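Local coordinates for protein glycosyl hydrolase (Streptomyces cattleya, PDB 7LR8) that probably hydrolyses the mannose-beta-1,4-N-acetylglucosamine linkage of N-glycan cores, acting as a family GH5 glycosidase in bacterial N-glycan breakdown, at residues 194-199 with 265-270; 241-246 with 285-290; 290-295 with 299-304. The protein carries 1 engineered substitution. All coordinates share one frame; numbering follows the deposited sequence.

How the contacts relate
Starting from the N-terminal side, strand 194-196 opens contact 1, which closes after a 65-residue loop at strand 264-269. Inside that loop lies helix 240-253, the first half of contact 2; its partner, helix 281-293, comes only after contact 1 has closed, and the two contacts therefore cross along the chain. Contact 3 follows in series as a short closure, sharing Asp290 with contact 2 and folding the end of helix 281-293 back onto strand 298-304. Contact 1 lies in the barrel interior, contact 2 in the surrounding helix layer and contact 3 between the two. Leu266 meets Ala246, Val269 meets Thr288, and Glu268 and Trp304 both reach the bound mannose.

Contact 1 (194-199 with 265-270); sequences LHAEYD and WLQEVG. With BMA (beta-D-mannopyranose), chain D.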
loop_
_atom_site.group_PDB
_atom_site.type_symbol
_atom_site.label_atom_id
_atom_site.label_comp_id
_atom_site.label_asym_id
_atom_site.label_seq_id
_atom_site.Cartn_x
_atom_site.Cartn_y
_atom_site.Cartn_z
ATOM N N LEU B 194 13.382 21.690 1.981
ATOM C CA LEU B 194 12.135 22.405 2.185
ATOM C C LEU B 194 11.011 21.392 2.368
ATOM O O LEU B 194 11.203 20.179 2.240
ATOM C CB LEU B 194 11.822 23.316 0.991
ATOM C CG LEU B 194 11.612 22.552 -0.321
ATOM C CD1 LEU B 194 10.468 23.155 -1.126
ATOM C CD2 LEU B 194 12.885 22.533 -1.183
ATOM N N HIS B 195 9.816 21.907 2.620
ATOM C CA HIS B 195 8.605 21.106 2.605
ATOM C C HIS B 195 7.601 21.829 1.721
ATOM O O HIS B 195 7.743 23.025 1.454
ATOM C CB HIS B 195 8.060 20.880 4.031
ATOM C CG HIS B 195 7.480 22.107 4.659
ATOM N ND1 HIS B 195 6.122 22.331 4.735
ATOM C CD2 HIS B 195 8.072 23.177 5.238
ATOM C CE1 HIS B 195 5.901 23.487 5.332
ATOM N NE2 HIS B 195 7.068 24.019 5.651
ATOM N N ALA B 196 6.599 21.090 1.238
ATOM C CA ALA B 196 5.718 21.588 0.181
ATOM C C ALA B 196 4.304 21.121 0.474
ATOM O O ALA B 196 4.003 19.931 0.333
ATOM C CB ALA B 196 6.166 21.097 -1.194
ATOM N N GLU B 197 3.444 22.048 0.870
ATOM C CA GLU B 197 2.087 21.715 1.284
ATOM C C GLU B 197 1.075 22.242 0.271
ATOM O O GLU B 197 1.263 23.321 -0.304
ATOM C CB GLU B 197 1.794 22.293 2.673
ATOM C CG GLU B 197 2.907 22.038 3.717
ATOM C CD GLU B 197 3.337 20.579 3.818
ATOM O OE1 GLU B 197 4.506 20.318 4.195
ATOM O OE2 GLU B 197 2.520 19.683 3.532
ATOM N N TYR B 198 0.007 21.476 0.045
ATOM C CA TYR B 198 -1.019 21.917 -0.894
ATOM C C TYR B 198 -1.865 23.030 -0.272
ATOM O O TYR B 198 -1.760 23.328 0.920
ATOM C CB TYR B 198 -1.866 20.736 -1.366
ATOM C CG TYR B 198 -3.156 20.468 -0.617
ATOM C CD1 TYR B 198 -3.157 19.775 0.586
ATOM C CD2 TYR B 198 -4.382 20.862 -1.153
ATOM C CE1 TYR B 198 -4.342 19.507 1.261
ATOM C CE2 TYR B 198 -5.569 20.595 -0.492
ATOM C CZ TYR B 198 -5.540 19.916 0.712
ATOM O OH TYR B 198 -6.733 19.660 1.357
ATOM N N ASP B 199 -2.704 23.670 -1.103
ATOM C CA ASP B 199 -3.212 25.002 -0.769
ATOM C C ASP B 199 -4.153 25.027 0.436
ATOM O O ASP B 199 -4.530 26.125 0.862
ATOM C CB ASP B 199 -3.872 25.665 -2.003
ATOM C CG ASP B 199 -5.090 24.905 -2.542
ATOM O OD1 ASP B 199 -5.781 24.199 -1.768
ATOM O OD2 ASP B 199 -5.349 25.028 -3.764
ATOM N N TRP B 265 9.040 29.325 -4.295
ATOM C CA TRP B 265 9.165 28.365 -5.389
ATOM C C TRP B 265 7.767 27.947 -5.837
ATOM O O TRP B 265 7.044 27.281 -5.093
ATOM C CB TRP B 265 9.997 27.163 -4.936
ATOM C CG TRP B 265 10.284 26.126 -6.000
ATOM C CD1 TRP B 265 9.864 26.133 -7.307
ATOM C CD2 TRP B 265 11.056 24.936 -5.835
ATOM N NE1 TRP B 265 10.336 25.015 -7.959
ATOM C CE2 TRP B 265 11.060 24.262 -7.071
ATOM C CE3 TRP B 265 11.739 24.360 -4.746
ATOM C CZ2 TRP B 265 11.739 23.058 -7.260
ATOM C CZ3 TRP B 265 12.407 23.173 -4.939
ATOM C CH2 TRP B 265 12.394 22.524 -6.177
ATOM N N LEU B 266 7.370 28.352 -7.045
ATOM C CA LEU B 266 6.145 27.813 -7.636
ATOM C C LEU B 266 6.466 26.406 -8.116
ATOM O O LEU B 266 6.861 26.181 -9.261
ATOM C CB LEU B 266 5.654 28.708 -8.771
ATOM C CG LEU B 266 4.397 28.205 -9.459
ATOM C CD1 LEU B 266 3.212 28.196 -8.495
ATOM C CD2 LEU B 266 4.105 29.106 -10.673
ATOM N N GLN B 267 6.339 25.443 -7.202
ATOM C CA GLN B 267 6.832 24.096 -7.411
ATOM C C GLN B 267 5.851 23.206 -8.153
ATOM O O GLN B 267 6.252 22.143 -8.644
ATOM C CB GLN B 267 7.181 23.473 -6.050
ATOM C CG GLN B 267 8.082 22.276 -6.125
ATOM C CD GLN B 267 8.250 21.630 -4.771
ATOM O OE1 GLN B 267 7.263 21.397 -4.068
ATOM N NE2 GLN B 267 9.491 21.345 -4.391
ATOM N N GLU B 268 4.587 23.617 -8.245
ATOM C CA GLU B 268 3.621 22.998 -9.145
ATOM C C GLU B 268 2.738 24.069 -9.745
ATOM O O GLU B 268 2.247 24.949 -9.034
ATOM C CB GLU B 268 2.705 21.986 -8.452
ATOM C CG GLU B 268 3.422 20.759 -7.968
ATOM C CD GLU B 268 2.508 19.839 -7.181
ATOM O OE1 GLU B 268 1.273 20.061 -7.207
ATOM O OE2 GLU B 268 3.034 18.909 -6.545
ATOM N N VAL B 269 2.528 23.970 -11.053
ATOM C CA VAL B 269 1.508 24.746 -11.751
ATOM C C VAL B 269 1.160 23.938 -12.988
ATOM O O VAL B 269 2.055 23.414 -13.663
ATOM C CB VAL B 269 1.978 26.172 -12.106
ATOM C CG1 VAL B 269 3.324 26.155 -12.857
ATOM C CG2 VAL B 269 0.889 26.889 -12.945
ATOM N N GLY B 270 -0.130 23.786 -13.278
ATOM C CA GLY B 270 -0.537 22.998 -14.422
ATOM C C GLY B 270 -1.855 23.485 -14.980
ATOM O O GLY B 270 -2.500 24.379 -14.426
HETATM C C1 BMA D . -1.192 17.907 -6.950
HETATM C C2 BMA D . 0.037 17.001 -7.283
HETATM C C3 BMA D . -0.466 15.657 -7.770
HETATM C C4 BMA D . -1.615 15.854 -8.851
HETATM C C5 BMA D . -1.747 17.344 -9.272
HETATM C C6 BMA D . -2.895 17.603 -10.223
HETATM O O2 BMA D . 0.870 16.805 -6.151
HETATM O O3 BMA D . -0.867 14.824 -6.653
HETATM O O4 BMA D . -1.297 15.075 -9.971
HETATM O O5 BMA D . -2.017 18.153 -8.112
HETATM O O6 BMA D . -4.115 17.229 -9.537
#
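Apolar contact comes from Leu194 and Trp265, whose side chains cross nearly at right angles. Leu194 CD2 meets the six-membered part of the indole at its edge, near the ring plane, 3.8 Å from Trp265 CZ3. Gln267 belongs to the same layer: its CG lies over the centre of one indole face, while its amide, on an extended chain with CG anti to the backbone N (chi1 -162°), reaches strand 194-196. There Gln267 OE1 comes within 3.1 Å of Ala196 CB; a methyl is small enough for this close meeting. The amide's polar partners lie on other strands: Gln267 OE1 is hydrogen-bonded to His224 and NE2 to Thr149. Within 194-199, His195 ND1 donates to the anti lone pair of Glu197 OE1 (2.6 Å), nearly in the imidazole plane. At the sugar, Glu268 OE2 lies 3.0 Å from mannose O2, a probable hydrogen bond, and forms a salt bridge with Arg54, while OE1 accepts from Trp226. A glutamine here would probably leave Arg54 without its charged mate and weaken the hold on O2. Inside this (beta/alpha)8 barrel, partners at both amide ends thus fix Gln267, while Arg54 and Trp226 hold the Glu268 carboxylate toward the glycan pocket.

Contact 2 (241-246 with 285-290); sequences ATAQHA and ATATID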
loop_
_atom_site.group_PDB
_atom_site.type_symbol
_atom_site.label_atom_id
_atom_site.label_comp_id
_atom_site.label_asym_id
_atom_site.label_seq_id
_atom_site.Cartn_x
_atom_site.Cartn_y
_atom_site.Cartn_z
ATOM N N ALA B 241 -8.613 36.054 -12.465
ATOM C CA ALA B 241 -8.282 35.263 -11.280
ATOM C C ALA B 241 -7.661 33.926 -11.654
ATOM O O ALA B 241 -6.740 33.449 -10.981
ATOM C CB ALA B 241 -9.530 35.030 -10.418
ATOM N N THR B 242 -8.155 33.296 -12.721
ATOM C CA THR B 242 -7.592 32.009 -13.106
ATOM C C THR B 242 -6.169 32.172 -13.633
ATOM O O THR B 242 -5.291 31.364 -13.311
ATOM C CB THR B 242 -8.502 31.337 -14.132
ATOM O OG1 THR B 242 -9.726 30.957 -13.487
ATOM C CG2 THR B 242 -7.851 30.097 -14.713
ATOM N N ALA B 243 -5.911 33.241 -14.393
ATOM C CA ALA B 243 -4.576 33.460 -14.957
ATOM C C ALA B 243 -3.574 33.914 -13.905
ATOM O O ALA B 243 -2.367 33.695 -14.062
ATOM C CB ALA B 243 -4.636 34.494 -16.079
ATOM N N GLN B 244 -4.039 34.581 -12.857
ATOM C CA GLN B 244 -3.159 35.168 -11.864
ATOM C C GLN B 244 -3.067 34.326 -10.599
ATOM O O GLN B 244 -2.426 34.746 -9.630
ATOM C CB GLN B 244 -3.645 36.584 -11.526
ATOM C CG GLN B 244 -3.516 37.602 -12.680
ATOM C CD GLN B 244 -2.113 38.169 -12.784
ATOM O OE1 GLN B 244 -1.324 38.082 -11.840
ATOM N NE2 GLN B 244 -1.802 38.767 -13.923
ATOM N N HIS B 245 -3.693 33.149 -10.577
ATOM C CA HIS B 245 -3.761 32.404 -9.329
ATOM C C HIS B 245 -2.371 32.038 -8.821
ATOM O O HIS B 245 -2.102 32.115 -7.616
ATOM C CB HIS B 245 -4.632 31.157 -9.502
ATOM C CG HIS B 245 -4.799 30.376 -8.234
ATOM N ND1 HIS B 245 -3.892 29.421 -7.816
ATOM C CD2 HIS B 245 -5.739 30.456 -7.263
ATOM C CE1 HIS B 245 -4.284 28.929 -6.655
ATOM N NE2 HIS B 245 -5.393 29.547 -6.291
ATOM N N ALA B 246 -1.467 31.649 -9.716
ATOM C CA ALA B 246 -0.140 31.247 -9.258
ATOM C C ALA B 246 0.659 32.442 -8.740
ATOM O O ALA B 246 1.355 32.331 -7.722
ATOM C CB ALA B 246 0.608 30.528 -10.380
ATOM N N ALA B 285 -1.004 28.751 -20.069
ATOM C CA ALA B 285 0.356 28.589 -19.561
ATOM C C ALA B 285 1.152 29.872 -19.752
ATOM O O ALA B 285 1.844 30.325 -18.833
ATOM C CB ALA B 285 1.042 27.413 -20.261
ATOM N N THR B 286 1.049 30.480 -20.943
ATOM C CA THR B 286 1.728 31.744 -21.223
ATOM C C THR B 286 1.275 32.829 -20.254
ATOM O O THR B 286 2.101 33.511 -19.635
ATOM C CB THR B 286 1.461 32.170 -22.672
ATOM O OG1 THR B 286 2.022 31.200 -23.563
ATOM C CG2 THR B 286 2.070 33.557 -22.983
ATOM N N ALA B 287 -0.042 32.971 -20.077
ATOM C CA ALA B 287 -0.559 34.009 -19.190
ATOM C C ALA B 287 -0.098 33.782 -17.763
ATOM O O ALA B 287 0.300 34.728 -17.070
ATOM C CB ALA B 287 -2.085 34.044 -19.249
ATOM N N THR B 288 -0.138 32.520 -17.317
ATOM C CA THR B 288 0.216 32.179 -15.947
ATOM C C THR B 288 1.683 32.471 -15.669
ATOM O O THR B 288 2.029 33.077 -14.646
ATOM C CB THR B 288 -0.082 30.701 -15.697
ATOM O OG1 THR B 288 -1.498 30.496 -15.694
ATOM C CG2 THR B 288 0.496 30.250 -14.359
ATOM N N ILE B 289 2.560 32.028 -16.570
ATOM C CA ILE B 289 3.990 32.246 -16.391
ATOM C C ILE B 289 4.328 33.734 -16.475
ATOM O O ILE B 289 5.101 34.243 -15.654
ATOM C CB ILE B 289 4.784 31.415 -17.415
ATOM C CG1 ILE B 289 4.576 29.923 -17.151
ATOM C CG2 ILE B 289 6.272 31.793 -17.376
ATOM C CD1 ILE B 289 5.288 29.022 -18.134
ATOM N N ASP B 290 3.755 34.464 -17.448
ATOM C CA ASP B 290 3.982 35.907 -17.490
ATOM C C ASP B 290 3.579 36.558 -16.171
ATOM O O ASP B 290 4.284 37.434 -15.659
ATOM C CB ASP B 290 3.207 36.561 -18.636
ATOM C CG ASP B 290 3.804 36.279 -20.002
ATOM O OD1 ASP B 290 5.008 35.970 -20.094
ATOM O OD2 ASP B 290 3.057 36.383 -20.998
HETATM O O HOH W 1 -2.692 30.448 -13.022
HETATM O O HOH W 2 -0.241 33.358 -12.384
#
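Helices 240-253 and 281-293 come together at Ala243 and Thr288, whose CA atoms are 5.1 Å apart; the axes of the two short segments approach to 7.7 Å, with 47° between their N-to-C directions. Such closeness requires small residues, and alanine and threonine supply them. Ala243 O receives a CA-H...O contact from Thr288 CA at 3.5 Å, almost straight at 160°, so backbone meets backbone with scarcely any side chain between. Beside this point the methyls of Ala243 and Ala287 touch, CB to CB, at 4.1 Å. On another side, Ala246 CB rests 4.0 Å from Thr288 CG2. That methyl is anti to the threonine backbone N (chi1 -69° for OG1), which turns it to the alanine and sets OG1 beside the backbone N, where the hydroxyl bonds to Phe284 O one turn earlier, as helical threonines often do.

Two waters join the helices. The first donates to Thr242 O at 2.8 Å and to Thr288 OG1 at 2.9 Å, so that this hydroxyl serves both its own helix and the bridge. The second donates to Ala243 O at 2.7 Å and, over a longer bond, to Thr288 O. Waters thus give helix carbonyls polar partners in an interface otherwise lined by methyls.

The pair belongs to the helical layer around the barrel. Thr242 packs on helix 231-235, and His245 reaches Ser225 on strand 221-225, while on the far helix Ala285 and Ile289 lie against helix 334-349. Inward, Ala246 and Thr288 rest on Leu266 and Val269 of strand 264-269, the strand linking these two helices in sequence.

Contact 3 (290-295 with 299-304); sequences DAVLDC and WGVTWW. With BMA (beta-D-mannopyranose), chain D.
Thr302 OG1 is gripped by two groups: Trp265 NE1, the indole nitrogen, and His52 NE2. A threonine fits this spot because its small hydroxyl can serve two nitrogens in the barrel interior. The preceding residue, Val301, turns the other way, to the helix side. Val301 CG2 meets Val292 CG1 tip to tip at 4.0 Å, two branched, apolar side chains reaching toward each other between strand and helix. Valine CG2 is anti to the carbonyl carbon of Val301 (CG1 chi1 177°), which brings this methyl rather than CG1 to the helix. Leu293 CD2 touches Val301 CG2 more loosely, at 4.4 Å.

The arrangement closes a beta-alpha-beta unit, with strand 264-269 running into helix 281-293 and on into the neighbouring parallel strand 298-304, the repeated element of the (beta/alpha)8 barrel. Near the end of that helix Cys295 N donates to Val292 O at 2.8 Å, as the chain turns for its return. Gly300 has no side chain; a CB at that position would run into the Trp299 ring.

At the far end of the strand, Trp304 belongs to the glycan pocket. Its chi1 of -173° swings the indole away from the backbone N, and one face is presented to the bound mannose, whose C3 sits 3.8 Å above the ring plane of Trp304, offset toward the rim. Mannose O4 approaches Trp304 CZ2 to 3.4 Å, and the indole also meets that of Trp226, their planes steeply inclined at about 75°.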
loop_
_atom_site.group_PDB
_atom_site.type_symbol
_atom_site.label_atom_id
_atom_site.label_comp_id
_atom_site.label_asym_id
_atom_site.label_seq_id
_atom_site.Cartn_x
_atom_site.Cartn_y
_atom_site.Cartn_z
ATOM N N ASP B 290 3.755 34.464 -17.448
ATOM C CA ASP B 290 3.982 35.907 -17.490
ATOM C C ASP B 290 3.579 36.558 -16.171
ATOM O O ASP B 290 4.284 37.434 -15.659
ATOM C CB ASP B 290 3.207 36.561 -18.636
ATOM C CG ASP B 290 3.804 36.279 -20.002
ATOM O OD1 ASP B 290 5.008 35.970 -20.094
ATOM O OD2 ASP B 290 3.057 36.383 -20.998
ATOM N N ALA B 291 2.444 36.140 -15.604
ATOM C CA ALA B 291 2.006 36.729 -14.345
ATOM C C ALA B 291 2.971 36.387 -13.210
ATOM O O ALA B 291 3.296 37.247 -12.384
ATOM C CB ALA B 291 0.590 36.254 -14.008
ATOM N N VAL B 292 3.463 35.152 -13.172
ATOM C CA VAL B 292 4.368 34.758 -12.095
ATOM C C VAL B 292 5.715 35.450 -12.246
ATOM O O VAL B 292 6.300 35.929 -11.266
ATOM C CB VAL B 292 4.517 33.231 -12.056
ATOM C CG1 VAL B 292 5.630 32.844 -11.084
ATOM C CG2 VAL B 292 3.212 32.597 -11.621
ATOM N N LEU B 293 6.225 35.534 -13.475
ATOM C CA LEU B 293 7.525 36.165 -13.673
ATOM C C LEU B 293 7.487 37.679 -13.477
ATOM O O LEU B 293 8.550 38.310 -13.472
ATOM C CB LEU B 293 8.067 35.819 -15.068
ATOM C CG LEU B 293 8.447 34.352 -15.316
ATOM C CD1 LEU B 293 9.053 34.193 -16.706
ATOM C CD2 LEU B 293 9.400 33.828 -14.259
ATOM N N ASP B 294 6.305 38.274 -13.315
ATOM C CA ASP B 294 6.176 39.656 -12.864
ATOM C C ASP B 294 6.243 39.780 -11.335
ATOM O O ASP B 294 5.999 40.864 -10.796
ATOM C CB ASP B 294 4.867 40.254 -13.393
ATOM C CG ASP B 294 4.833 41.766 -13.319
ATOM O OD1 ASP B 294 5.845 42.417 -13.679
ATOM O OD2 ASP B 294 3.776 42.303 -12.909
ATOM N N CYS B 295 6.547 38.693 -10.639
ATOM C CA CYS B 295 6.718 38.666 -9.193
ATOM C C CYS B 295 8.190 38.520 -8.869
ATOM O O CYS B 295 8.840 37.630 -9.433
ATOM C CB CYS B 295 5.953 37.495 -8.577
ATOM S SG CYS B 295 4.177 37.587 -8.768
ATOM N N TRP B 299 11.801 31.703 -6.875
ATOM C CA TRP B 299 12.915 30.772 -7.014
ATOM C C TRP B 299 12.875 30.082 -8.370
ATOM O O TRP B 299 13.907 29.936 -9.037
ATOM C CB TRP B 299 12.888 29.732 -5.892
ATOM C CG TRP B 299 14.094 28.840 -5.885
ATOM C CD1 TRP B 299 15.236 29.020 -5.168
ATOM C CD2 TRP B 299 14.274 27.622 -6.626
ATOM N NE1 TRP B 299 16.117 27.993 -5.407
ATOM C CE2 TRP B 299 15.555 27.125 -6.305
ATOM C CE3 TRP B 299 13.483 26.908 -7.531
ATOM C CZ2 TRP B 299 16.058 25.950 -6.861
ATOM C CZ3 TRP B 299 13.984 25.739 -8.074
ATOM C CH2 TRP B 299 15.256 25.272 -7.737
ATOM N N GLY B 300 11.697 29.639 -8.785
ATOM C CA GLY B 300 11.564 28.944 -10.045
ATOM C C GLY B 300 10.114 28.614 -10.308
ATOM O O GLY B 300 9.247 28.786 -9.444
ATOM N N VAL B 301 9.869 28.148 -11.535
ATOM C CA VAL B 301 8.564 27.689 -12.004
ATOM C C VAL B 301 8.725 26.245 -12.442
ATOM O O VAL B 301 9.550 25.947 -13.318
ATOM C CB VAL B 301 8.043 28.539 -13.173
ATOM C CG1 VAL B 301 6.717 27.973 -13.674
ATOM C CG2 VAL B 301 7.912 30.000 -12.770
ATOM N N THR B 302 7.941 25.346 -11.847
ATOM C CA THR B 302 8.078 23.922 -12.116
ATOM C C THR B 302 6.721 23.402 -12.568
ATOM O O THR B 302 5.790 23.296 -11.763
ATOM C CB THR B 302 8.607 23.183 -10.884
ATOM O OG1 THR B 302 9.767 23.877 -10.380
ATOM C CG2 THR B 302 9.000 21.760 -11.239
ATOM N N TRP B 303 6.591 23.132 -13.868
ATOM C CA TRP B 303 5.316 22.754 -14.448
ATOM C C TRP B 303 4.958 21.319 -14.085
ATOM O O TRP B 303 5.817 20.434 -14.070
ATOM C CB TRP B 303 5.348 22.911 -15.978
ATOM C CG TRP B 303 3.973 22.989 -16.526
ATOM C CD1 TRP B 303 3.192 21.951 -16.951
ATOM C CD2 TRP B 303 3.178 24.172 -16.661
ATOM N NE1 TRP B 303 1.963 22.424 -17.362
ATOM C CE2 TRP B 303 1.931 23.783 -17.181
ATOM C CE3 TRP B 303 3.402 25.529 -16.389
ATOM C CZ2 TRP B 303 0.917 24.697 -17.435
ATOM C CZ3 TRP B 303 2.385 26.431 -16.639
ATOM C CH2 TRP B 303 1.169 26.013 -17.153
ATOM N N TRP B 304 3.682 21.100 -13.758
ATOM C CA TRP B 304 3.131 19.753 -13.604
ATOM C C TRP B 304 2.331 19.456 -14.861
ATOM O O TRP B 304 1.258 20.031 -15.049
ATOM C CB TRP B 304 2.216 19.637 -12.388
ATOM C CG TRP B 304 1.815 18.204 -12.174
ATOM C CD1 TRP B 304 0.920 17.476 -12.908
ATOM C CD2 TRP B 304 2.344 17.307 -11.183
ATOM N NE1 TRP B 304 0.860 16.185 -12.436
ATOM C CE2 TRP B 304 1.719 16.060 -11.372
ATOM C CE3 TRP B 304 3.273 17.446 -10.146
ATOM C CZ2 TRP B 304 2.012 14.960 -10.578
ATOM C CZ3 TRP B 304 3.554 16.353 -9.360
ATOM C CH2 TRP B 304 2.927 15.130 -9.571
HETATM C C1 BMA D . -1.192 17.907 -6.950
HETATM C C2 BMA D . 0.037 17.001 -7.283
HETATM C C3 BMA D . -0.466 15.657 -7.770
HETATM C C4 BMA D . -1.615 15.854 -8.851
HETATM C C5 BMA D . -1.747 17.344 -9.272
HETATM C C6 BMA D . -2.895 17.603 -10.223
HETATM O O2 BMA D . 0.870 16.805 -6.151
HETATM O O3 BMA D . -0.867 14.824 -6.653
HETATM O O4 BMA D . -1.297 15.075 -9.971
HETATM O O5 BMA D . -2.017 18.153 -8.112
HETATM O O6 BMA D . -4.115 17.229 -9.537
#